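Local atomic coordinates of xylose isomerase-like TIM barrel (Anabaena variabilis ATCC 29413, PDB entry 2QW5), a protein that binds zinc and D-xylose in a TIM barrel and is probably a sugar or sugar phosphate isomerase or epimerase. Residues S9-S14 with K323-E328; M17-L22 with L27-I32; F94-N99 with E109-R114. All blocks are in the same frame, centred on the assembly; numbering follows the deposited sequence.

Contact 1: S9-S14 with K323-E328; sequences SDIYIS and KVTRKE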
loop_
_atom_site.group_PDB
_atom_site.type_symbol
_atom_site.label_atom_id
_atom_site.label_comp_id
_atom_site.label_asym_id
_atom_site.label_seq_id
_atom_site.Cartn_x
_atom_site.Cartn_y
_atom_site.Cartn_z
ATOM N N SER A 9 -0.307 30.529 34.137
ATOM C CA SER A 9 -0.247 29.068 33.993
ATOM C C SER A 9 1.132 28.567 33.510
ATOM O O SER A 9 1.940 29.321 32.972
ATOM C CB SER A 9 -1.370 28.558 33.078
ATOM O OG SER A 9 -1.183 28.999 31.753
ATOM N N ASP A 10 1.399 27.299 33.788
ATOM C CA ASP A 10 2.628 26.619 33.354
ATOM C C ASP A 10 2.430 26.231 31.891
ATOM O O ASP A 10 1.365 25.715 31.508
ATOM C CB ASP A 10 2.876 25.336 34.165
ATOM C CG ASP A 10 3.418 25.601 35.548
ATOM O OD1 ASP A 10 3.845 26.724 35.837
ATOM O OD2 ASP A 10 3.440 24.657 36.352
ATOM N N ILE A 11 3.455 26.478 31.099
ATOM C CA ILE A 11 3.445 26.148 29.686
ATOM C C ILE A 11 4.491 25.079 29.469
ATOM O O ILE A 11 5.665 25.272 29.813
ATOM C CB ILE A 11 3.734 27.395 28.775
ATOM C CG1 ILE A 11 2.814 28.566 29.112
ATOM C CG2 ILE A 11 3.623 27.038 27.267
ATOM C CD1 ILE A 11 1.364 28.222 29.029
ATOM N N TYR A 12 4.070 23.949 28.900
ATOM C CA TYR A 12 4.962 22.827 28.565
ATOM C C TYR A 12 5.154 22.796 27.054
ATOM O O TYR A 12 4.455 23.493 26.337
ATOM C CB TYR A 12 4.329 21.506 28.979
ATOM C CG TYR A 12 4.213 21.199 30.463
ATOM C CD1 TYR A 12 4.354 22.185 31.471
ATOM C CD2 TYR A 12 3.803 19.915 30.872
ATOM C CE1 TYR A 12 4.179 21.839 32.844
ATOM C CE2 TYR A 12 3.637 19.595 32.214
ATOM C CZ TYR A 12 3.827 20.545 33.192
ATOM O OH TYR A 12 3.630 20.193 34.510
ATOM N N ILE A 13 6.127 22.038 26.590
ATOM C CA ILE A 13 6.297 21.765 25.149
ATOM C C ILE A 13 6.560 20.288 24.907
ATOM O O ILE A 13 7.262 19.640 25.676
ATOM C CB ILE A 13 7.374 22.654 24.525
ATOM C CG1 ILE A 13 7.395 22.471 22.999
ATOM C CG2 ILE A 13 8.733 22.427 25.221
ATOM C CD1 ILE A 13 8.183 23.566 22.239
ATOM N N SER A 14 5.971 19.749 23.831
ATOM C CA SER A 14 6.178 18.364 23.454
ATOM C C SER A 14 7.554 18.095 22.817
ATOM O O SER A 14 7.992 18.841 21.961
ATOM C CB SER A 14 5.154 17.942 22.412
ATOM O OG SER A 14 5.400 16.615 22.011
ATOM N N LYS A 323 5.403 32.578 23.167
ATOM C CA LYS A 323 5.071 34.000 23.080
ATOM C C LYS A 323 3.613 34.198 22.667
ATOM O O LYS A 323 2.864 34.904 23.364
ATOM C CB LYS A 323 6.058 34.757 22.179
ATOM C CG LYS A 323 7.462 34.933 22.814
ATOM C CD LYS A 323 8.476 35.469 21.788
ATOM C CE LYS A 323 9.895 35.742 22.353
ATOM N NZ LYS A 323 10.034 36.933 23.256
ATOM N N VAL A 324 3.179 33.527 21.602
ATOM C CA VAL A 324 1.767 33.624 21.167
ATOM C C VAL A 324 0.796 33.079 22.219
ATOM O O VAL A 324 -0.213 33.712 22.488
ATOM C CB VAL A 324 1.485 33.060 19.721
ATOM C CG1 VAL A 324 1.567 31.514 19.649
ATOM C CG2 VAL A 324 0.103 33.515 19.262
ATOM N N THR A 325 1.102 31.916 22.809
ATOM C CA THR A 325 0.249 31.287 23.840
ATOM C C THR A 325 0.042 32.235 25.034
ATOM O O THR A 325 -1.084 32.412 25.504
ATOM C CB THR A 325 0.829 29.922 24.318
ATOM O OG1 THR A 325 0.998 29.053 23.178
ATOM C CG2 THR A 325 -0.061 29.257 25.383
ATOM N N ARG A 326 1.129 32.843 25.507
ATOM C CA ARG A 326 1.056 33.812 26.619
ATOM C C ARG A 326 0.299 35.096 26.247
ATOM O O ARG A 326 -0.493 35.593 27.074
ATOM C CB ARG A 326 2.456 34.159 27.173
ATOM C CG ARG A 326 3.057 33.016 27.912
ATOM C CD ARG A 326 3.998 33.435 29.006
ATOM N NE ARG A 326 4.470 32.301 29.820
ATOM C CZ ARG A 326 3.762 31.662 30.770
ATOM N NH1 ARG A 326 2.463 31.923 31.025
ATOM N NH2 ARG A 326 4.367 30.679 31.439
ATOM N N LYS A 327 0.494 35.575 25.007
ATOM C CA LYS A 327 -0.185 36.752 24.491
ATOM C C LYS A 327 -1.685 36.524 24.500
ATOM O O LYS A 327 -2.455 37.360 24.958
ATOM C CB LYS A 327 0.246 37.079 23.053
ATOM C CG LYS A 327 -0.072 38.526 22.657
ATOM C CD LYS A 327 0.316 38.966 21.233
ATOM C CE LYS A 327 -0.824 38.799 20.207
ATOM N NZ LYS A 327 -1.121 37.377 19.862
ATOM N N GLU A 328 -2.083 35.361 24.014
ATOM C CA GLU A 328 -3.496 34.995 23.896
ATOM C C GLU A 328 -4.150 34.669 25.217
ATOM O O GLU A 328 -5.345 34.953 25.410
ATOM C CB GLU A 328 -3.633 33.847 22.893
ATOM C CG GLU A 328 -3.214 34.277 21.466
ATOM C CD GLU A 328 -4.119 35.327 20.840
ATOM O OE1 GLU A 328 -5.327 35.403 21.182
ATOM O OE2 GLU A 328 -3.597 36.066 19.981
#

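Contact 2: M17-L22 with L27-I32; sequences MFTTNL and LDYRRI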
loop_
_atom_site.group_PDB
_atom_site.type_symbol
_atom_site.label_atom_id
_atom_site.label_comp_id
_atom_site.label_asym_id
_atom_site.label_seq_id
_atom_site.Cartn_x
_atom_site.Cartn_y
_atom_site.Cartn_z
HETATM N N MSE A 17 8.824 17.917 18.762
HETATM C CA MSE A 17 9.638 18.879 18.036
HETATM C C MSE A 17 10.948 18.178 17.603
HETATM O O MSE A 17 11.571 18.601 16.627
HETATM C CB MSE A 17 9.980 20.073 18.916
HETATM C CG MSE A 17 10.846 21.197 18.251
HETATM SE SE MSE A 17 9.923 21.945 16.749
HETATM C CE MSE A 17 8.977 23.282 17.673
ATOM N N PHE A 18 11.369 17.136 18.344
ATOM C CA PHE A 18 12.643 16.443 18.116
ATOM C C PHE A 18 12.598 14.951 17.830
ATOM O O PHE A 18 13.426 14.447 17.057
ATOM C CB PHE A 18 13.534 16.605 19.376
ATOM C CG PHE A 18 13.589 17.994 19.912
ATOM C CD1 PHE A 18 14.250 18.989 19.225
ATOM C CD2 PHE A 18 12.992 18.319 21.119
ATOM C CE1 PHE A 18 14.295 20.302 19.720
ATOM C CE2 PHE A 18 13.025 19.621 21.616
ATOM C CZ PHE A 18 13.696 20.617 20.920
ATOM N N THR A 19 11.665 14.224 18.459
ATOM C CA THR A 19 11.731 12.774 18.448
ATOM C C THR A 19 10.470 12.086 18.908
ATOM O O THR A 19 9.596 12.734 19.446
ATOM C CB THR A 19 12.869 12.340 19.408
ATOM O OG1 THR A 19 13.183 10.962 19.228
ATOM C CG2 THR A 19 12.519 12.632 20.886
ATOM N N THR A 20 10.369 10.788 18.633
ATOM C CA THR A 20 9.297 9.922 19.192
ATOM C C THR A 20 9.884 8.912 20.231
ATOM O O THR A 20 9.140 8.087 20.814
ATOM C CB THR A 20 8.510 9.151 18.107
ATOM O OG1 THR A 20 9.363 8.200 17.481
ATOM C CG2 THR A 20 7.944 10.074 17.086
ATOM N N ASN A 21 11.203 8.980 20.472
ATOM C CA ASN A 21 11.918 8.032 21.344
ATOM C C ASN A 21 12.969 8.748 22.199
ATOM O O ASN A 21 13.972 9.262 21.681
ATOM C CB ASN A 21 12.587 6.932 20.504
ATOM C CG ASN A 21 13.012 5.728 21.331
ATOM O OD1 ASN A 21 13.480 5.841 22.474
ATOM N ND2 ASN A 21 12.841 4.552 20.758
ATOM N N LEU A 22 12.728 8.746 23.509
ATOM C CA LEU A 22 13.619 9.376 24.463
ATOM C C LEU A 22 14.934 8.599 24.690
ATOM O O LEU A 22 15.850 9.185 25.250
ATOM C CB LEU A 22 12.879 9.700 25.807
ATOM C CG LEU A 22 12.197 11.082 25.854
ATOM C CD1 LEU A 22 13.271 12.174 25.990
ATOM C CD2 LEU A 22 11.273 11.397 24.692
ATOM N N LEU A 27 23.253 6.994 26.819
ATOM C CA LEU A 27 23.889 7.986 27.675
ATOM C C LEU A 27 24.280 9.246 26.921
ATOM O O LEU A 27 24.163 10.356 27.464
ATOM C CB LEU A 27 25.072 7.356 28.439
ATOM C CG LEU A 27 24.697 6.136 29.329
ATOM C CD1 LEU A 27 25.882 5.418 29.947
ATOM C CD2 LEU A 27 23.730 6.514 30.416
ATOM N N ASP A 28 24.697 9.096 25.668
ATOM C CA ASP A 28 25.027 10.257 24.824
ATOM C C ASP A 28 23.775 11.052 24.422
ATOM O O ASP A 28 23.823 12.284 24.291
ATOM C CB ASP A 28 25.810 9.824 23.570
ATOM C CG ASP A 28 27.205 9.296 23.898
ATOM O OD1 ASP A 28 27.419 8.719 24.991
ATOM O OD2 ASP A 28 28.090 9.442 23.041
ATOM N N TYR A 29 22.672 10.329 24.194
ATOM C CA TYR A 29 21.389 10.962 23.867
ATOM C C TYR A 29 20.829 11.755 25.069
ATOM O O TYR A 29 20.279 12.832 24.868
ATOM C CB TYR A 29 20.365 9.943 23.350
ATOM C CG TYR A 29 19.209 10.603 22.658
ATOM C CD1 TYR A 29 19.384 11.216 21.412
ATOM C CD2 TYR A 29 17.940 10.612 23.224
ATOM C CE1 TYR A 29 18.315 11.842 20.758
ATOM C CE2 TYR A 29 16.863 11.215 22.571
ATOM C CZ TYR A 29 17.055 11.828 21.342
ATOM O OH TYR A 29 16.010 12.421 20.695
ATOM N N ARG A 30 21.003 11.257 26.298
ATOM C CA ARG A 30 20.574 12.031 27.489
ATOM C C ARG A 30 21.109 13.435 27.496
ATOM O O ARG A 30 20.429 14.354 27.968
ATOM C CB ARG A 30 21.074 11.437 28.787
ATOM C CG ARG A 30 20.488 10.201 29.179
ATOM C CD ARG A 30 21.144 9.752 30.450
ATOM N NE ARG A 30 20.590 8.482 30.893
ATOM C CZ ARG A 30 21.022 7.803 31.951
ATOM N NH1 ARG A 30 22.011 8.276 32.717
ATOM N NH2 ARG A 30 20.452 6.633 32.246
ATOM N N ARG A 31 22.356 13.592 27.047
ATOM C CA ARG A 31 22.977 14.911 26.977
ATOM C C ARG A 31 22.251 15.851 26.049
ATOM O O ARG A 31 22.146 17.048 26.342
ATOM C CB ARG A 31 24.480 14.806 26.627
ATOM C CG ARG A 31 25.290 14.314 27.827
ATOM C CD ARG A 31 26.788 14.323 27.616
ATOM N NE ARG A 31 27.288 13.040 27.119
ATOM C CZ ARG A 31 27.423 11.918 27.852
ATOM N NH1 ARG A 31 27.044 11.862 29.147
ATOM N NH2 ARG A 31 27.907 10.808 27.273
ATOM N N ILE A 32 21.774 15.308 24.928
ATOM C CA ILE A 32 20.990 16.057 23.949
ATOM C C ILE A 32 19.637 16.467 24.551
ATOM O O ILE A 32 19.265 17.625 24.460
ATOM C CB ILE A 32 20.799 15.279 22.621
ATOM C CG1 ILE A 32 22.153 15.079 21.923
ATOM C CG2 ILE A 32 19.898 16.034 21.693
ATOM C CD1 ILE A 32 22.072 14.163 20.673
#

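Contact 3: F94-N99 with E109-R114; sequences FDPSSN and EYLKSR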
loop_
_atom_site.group_PDB
_atom_site.type_symbol
_atom_site.label_atom_id
_atom_site.label_comp_id
_atom_site.label_asym_id
_atom_site.label_seq_id
_atom_site.Cartn_x
_atom_site.Cartn_y
_atom_site.Cartn_z
ATOM N N PHE A 94 -0.838 -4.352 21.579
ATOM C CA PHE A 94 -1.290 -3.910 22.907
ATOM C C PHE A 94 -2.564 -3.132 22.733
ATOM O O PHE A 94 -2.598 -1.893 22.858
ATOM C CB PHE A 94 -0.213 -3.100 23.607
ATOM C CG PHE A 94 1.063 -3.828 23.750
ATOM C CD1 PHE A 94 1.109 -5.078 24.409
ATOM C CD2 PHE A 94 2.236 -3.306 23.205
ATOM C CE1 PHE A 94 2.318 -5.778 24.528
ATOM C CE2 PHE A 94 3.451 -3.998 23.324
ATOM C CZ PHE A 94 3.490 -5.227 23.992
ATOM N N ASP A 95 -3.635 -3.884 22.449
ATOM C CA ASP A 95 -4.955 -3.332 22.137
ATOM C C ASP A 95 -6.002 -3.731 23.193
ATOM O O ASP A 95 -6.482 -4.871 23.200
ATOM C CB ASP A 95 -5.371 -3.753 20.722
ATOM C CG ASP A 95 -6.729 -3.207 20.298
ATOM O OD1 ASP A 95 -7.333 -2.376 21.012
ATOM O OD2 ASP A 95 -7.201 -3.630 19.217
ATOM N N PRO A 96 -6.387 -2.770 24.054
ATOM C CA PRO A 96 -7.391 -3.061 25.072
ATOM C C PRO A 96 -8.812 -3.225 24.578
ATOM O O PRO A 96 -9.656 -3.643 25.357
ATOM C CB PRO A 96 -7.289 -1.862 26.019
ATOM C CG PRO A 96 -6.847 -0.751 25.172
ATOM C CD PRO A 96 -5.871 -1.394 24.207
ATOM N N SER A 97 -9.066 -2.881 23.321
ATOM C CA SER A 97 -10.369 -3.035 22.676
ATOM C C SER A 97 -10.466 -4.344 21.878
ATOM O O SER A 97 -11.451 -4.563 21.148
ATOM C CB SER A 97 -10.643 -1.825 21.761
ATOM O OG SER A 97 -9.739 -1.793 20.662
ATOM N N SER A 98 -9.496 -5.242 22.026
ATOM C CA SER A 98 -9.512 -6.533 21.348
ATOM C C SER A 98 -10.708 -7.370 21.791
ATOM O O SER A 98 -11.195 -7.199 22.886
ATOM C CB SER A 98 -8.252 -7.333 21.666
ATOM O OG SER A 98 -8.306 -8.645 21.117
ATOM N N ASN A 99 -11.181 -8.246 20.918
ATOM C CA ASN A 99 -12.217 -9.203 21.302
ATOM C C ASN A 99 -11.656 -10.341 22.141
ATOM O O ASN A 99 -12.442 -11.064 22.727
ATOM C CB ASN A 99 -12.873 -9.847 20.093
ATOM C CG ASN A 99 -13.707 -8.901 19.314
ATOM O OD1 ASN A 99 -14.271 -7.925 19.833
ATOM N ND2 ASN A 99 -13.828 -9.201 18.032
ATOM N N GLU A 109 -1.413 -4.725 30.974
ATOM C CA GLU A 109 -0.042 -4.766 31.562
ATOM C C GLU A 109 0.886 -3.779 30.899
ATOM O O GLU A 109 1.737 -3.159 31.577
ATOM C CB GLU A 109 0.544 -6.195 31.631
ATOM C CG GLU A 109 -0.290 -7.153 32.548
ATOM C CD GLU A 109 -0.426 -6.690 34.066
ATOM O OE1 GLU A 109 0.626 -6.377 34.694
ATOM O OE2 GLU A 109 -1.578 -6.658 34.626
ATOM N N TYR A 110 0.745 -3.642 29.579
ATOM C CA TYR A 110 1.487 -2.640 28.810
ATOM C C TYR A 110 1.152 -1.231 29.329
ATOM O O TYR A 110 2.045 -0.458 29.630
ATOM C CB TYR A 110 1.210 -2.790 27.305
ATOM C CG TYR A 110 1.573 -1.605 26.462
ATOM C CD1 TYR A 110 2.904 -1.288 26.176
ATOM C CD2 TYR A 110 0.572 -0.775 25.957
ATOM C CE1 TYR A 110 3.226 -0.172 25.398
ATOM C CE2 TYR A 110 0.877 0.340 25.194
ATOM C CZ TYR A 110 2.197 0.639 24.909
ATOM O OH TYR A 110 2.440 1.761 24.128
ATOM N N LEU A 111 -0.135 -0.929 29.451
ATOM C CA LEU A 111 -0.570 0.402 29.916
ATOM C C LEU A 111 -0.163 0.651 31.372
ATOM O O LEU A 111 0.267 1.769 31.685
ATOM C CB LEU A 111 -2.054 0.622 29.657
ATOM C CG LEU A 111 -2.470 0.655 28.187
ATOM C CD1 LEU A 111 -4.040 0.522 27.985
ATOM C CD2 LEU A 111 -2.004 1.894 27.492
ATOM N N LYS A 112 -0.203 -0.396 32.218
ATOM C CA LYS A 112 0.274 -0.291 33.650
ATOM C C LYS A 112 1.766 -0.014 33.713
ATOM O O LYS A 112 2.242 0.785 34.571
ATOM C CB LYS A 112 -0.045 -1.527 34.471
ATOM C CG LYS A 112 -1.536 -1.747 34.815
ATOM C CD LYS A 112 -1.682 -3.048 35.585
ATOM C CE LYS A 112 -3.065 -3.204 36.175
ATOM N NZ LYS A 112 -3.253 -4.516 36.869
ATOM N N SER A 113 2.516 -0.648 32.817
ATOM C CA SER A 113 3.970 -0.357 32.686
ATOM C C SER A 113 4.212 1.106 32.359
ATOM O O SER A 113 5.153 1.748 32.889
ATOM C CB SER A 113 4.619 -1.218 31.572
ATOM O OG SER A 113 5.867 -0.689 31.186
ATOM N N ARG A 114 3.411 1.631 31.446
ATOM C CA ARG A 114 3.575 3.005 31.014
ATOM C C ARG A 114 3.131 3.946 32.125
ATOM O O ARG A 114 3.791 4.976 32.338
ATOM C CB ARG A 114 2.960 3.255 29.642
ATOM C CG ARG A 114 3.872 2.921 28.426
ATOM C CD ARG A 114 4.585 1.567 28.419
ATOM N NE ARG A 114 5.700 1.549 27.470
ATOM C CZ ARG A 114 6.783 0.776 27.540
ATOM N NH1 ARG A 114 6.983 -0.089 28.527
ATOM N NH2 ARG A 114 7.689 0.869 26.578
#

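Contact 1: S9-S14 with K323-E328
The guanidinium of Arg-326 has CG1 of Ile-11 over one face, 3.5 Å above the plane and set off toward the rim, and the carbonyl oxygen of Ser-9 at its edge, in plane. That single oxygen is gripped end-on by two nitrogens: NH2 of Arg-326 lies 3.2 Å from Ser-9 O, almost straight out from the carbonyl, and NH1 of Arg-326 lies 3.3 Å from the same Ser-9 O. Both bonds are somewhat bent, with N-H...O angles of 150° and 144°, as expected when two donors share one acceptor. The pair of bonds helps fix the rotation of the flat group and holds it against the isoleucine, whose side chain slides past that of the arginine in the opposite direction. Because the Arg-326 chain is extended from CG to NE, it carries the charge from the helix to the loop residue Ser-9, just ahead of strand 11-14.

Deeper in, Ile-11 and Thr-325 meet tip to tip, CD1 of Ile-11 standing 4.0 Å from CG2 of Thr-325. The threonine turns its methyl to the strand, while its OG1 bonds back to the carbonyl of Ala-321 in the same helix. Ile-322, Leu-329, Ile-278 and Val-280 also touch Ile-11. The arrangement is that of a TIM barrel where first and eighth strands pair: the last helix, 314-332, packs on the outside of that junction.

Contact 2: M17-L22 with L27-I32
Tyr-29, reaching from the 27-32 segment to Thr-19, Asn-21 and Leu-22, carries this contact. Just before it in the segment, Leu-27 and Asp-28 lie on the exposed side of the helix, where Asp-28 OD1 pairs with Arg-31 NH2 in a salt bridge at 3.1 Å. At Tyr-29 the side chain turns to the loop. Its CG is anti to the backbone N (chi1 -164°), which sends the ring away from the helix and toward the backbone of 19-22. The carbonyl oxygen of Leu-22 meets the ring at its edge, near its plane, 3.2 Å from CD2 of Tyr-29; this is an approach of a carbonyl to the rim of the ring, where its C-H groups lie. The oxygen of Asn-21 comes in obliquely, 3.6 Å from CE2 of Tyr-29. At the far end the phenol oxygen abuts Thr-19, with OH of Tyr-29 3.4 Å from CB of Thr-19 and 3.5 Å from its CG2.

The threonine is itself tied into the loop: OG1 of Thr-19 accepts from the backbone N of Asn-21 at 3.1 Å, with a nearly straight N-H...O angle of 167°, and so closes an ST turn. Next along the helix, Arg-30 takes no part in the contact; its NE bonds to the carbonyl of Pro-24, and its side chain lies on helix 60-76. The arrangement belongs to the first beta-alpha unit of the TIM barrel: the loop that follows strand 11-14 runs past the edge and hydroxyl end of a tyrosine of helix 27-42.

Contact 3: F94-N99 with E109-R114
Phe-94 and Tyr-110, which bury equal surface here, lie face against face as an offset stack, their centroids 4.5 Å apart and their planes only 10° from parallel. The displacement brings the root of each side chain into the contact. CB of Tyr-110 sits over the face of the phenylalanine as a CH-pi contact, 4.0 Å from the centroid of the Phe-94 ring, and CB of Phe-94 in turn presses on the tyrosine, 3.4 Å from CD2 of Tyr-110. The two side chains cross at about a right angle although their rings are nearly parallel. Tyr-110 holds its CG anti to the backbone N (chi1 163°), which swings the ring off the helix toward the loop; its hydroxyl is hydrogen-bonded to the carbonyl of Gly-89, so the far end of the ring is held as well as its face.

Leu-111 supplies the next largest share, with CD1 of Leu-111 4.2 Å from CG of Pro-96. That proline lies in a type I beta turn running from Asp-95 to Ser-98. Within it OD1 of Asp-95 accepts from the backbone N of Ser-97 at 2.9 Å, an Asx turn. The other oxygen of Asp-95 forms a salt bridge with Arg-158.

The loop after strand 83-87 is thus folded back on helix 101-120, between two neighbours: Tyr-60 of helix 60-76 touches both stacked rings, while Ile-165 and Leu-169 of helix 148-176 touch Pro-96 and Leu-111 respectively.

Contacts 1 and 2 adjoin along the chain: 9-14, which holds the first strand, meets the last helix, and 17-22, in the loop after it, meets the helix that follows. Their centres are 23 Å apart. Contact 3 belongs to the third beta-alpha unit, across the chain's centre from contact 1 with 32 Å between centres; contact 2 comes within about 9 Å of contact 3, nearest atoms, without touching. None of the touching residues is among those lining the zinc and D-xylose site. The side chain of Thr-325 in contact 1 is about 14 Å from the zinc ion, whereas the side chains of Leu-22 in contact 2 and Tyr-110 in contact 3 are about 12 and 9 Å from D-xylose.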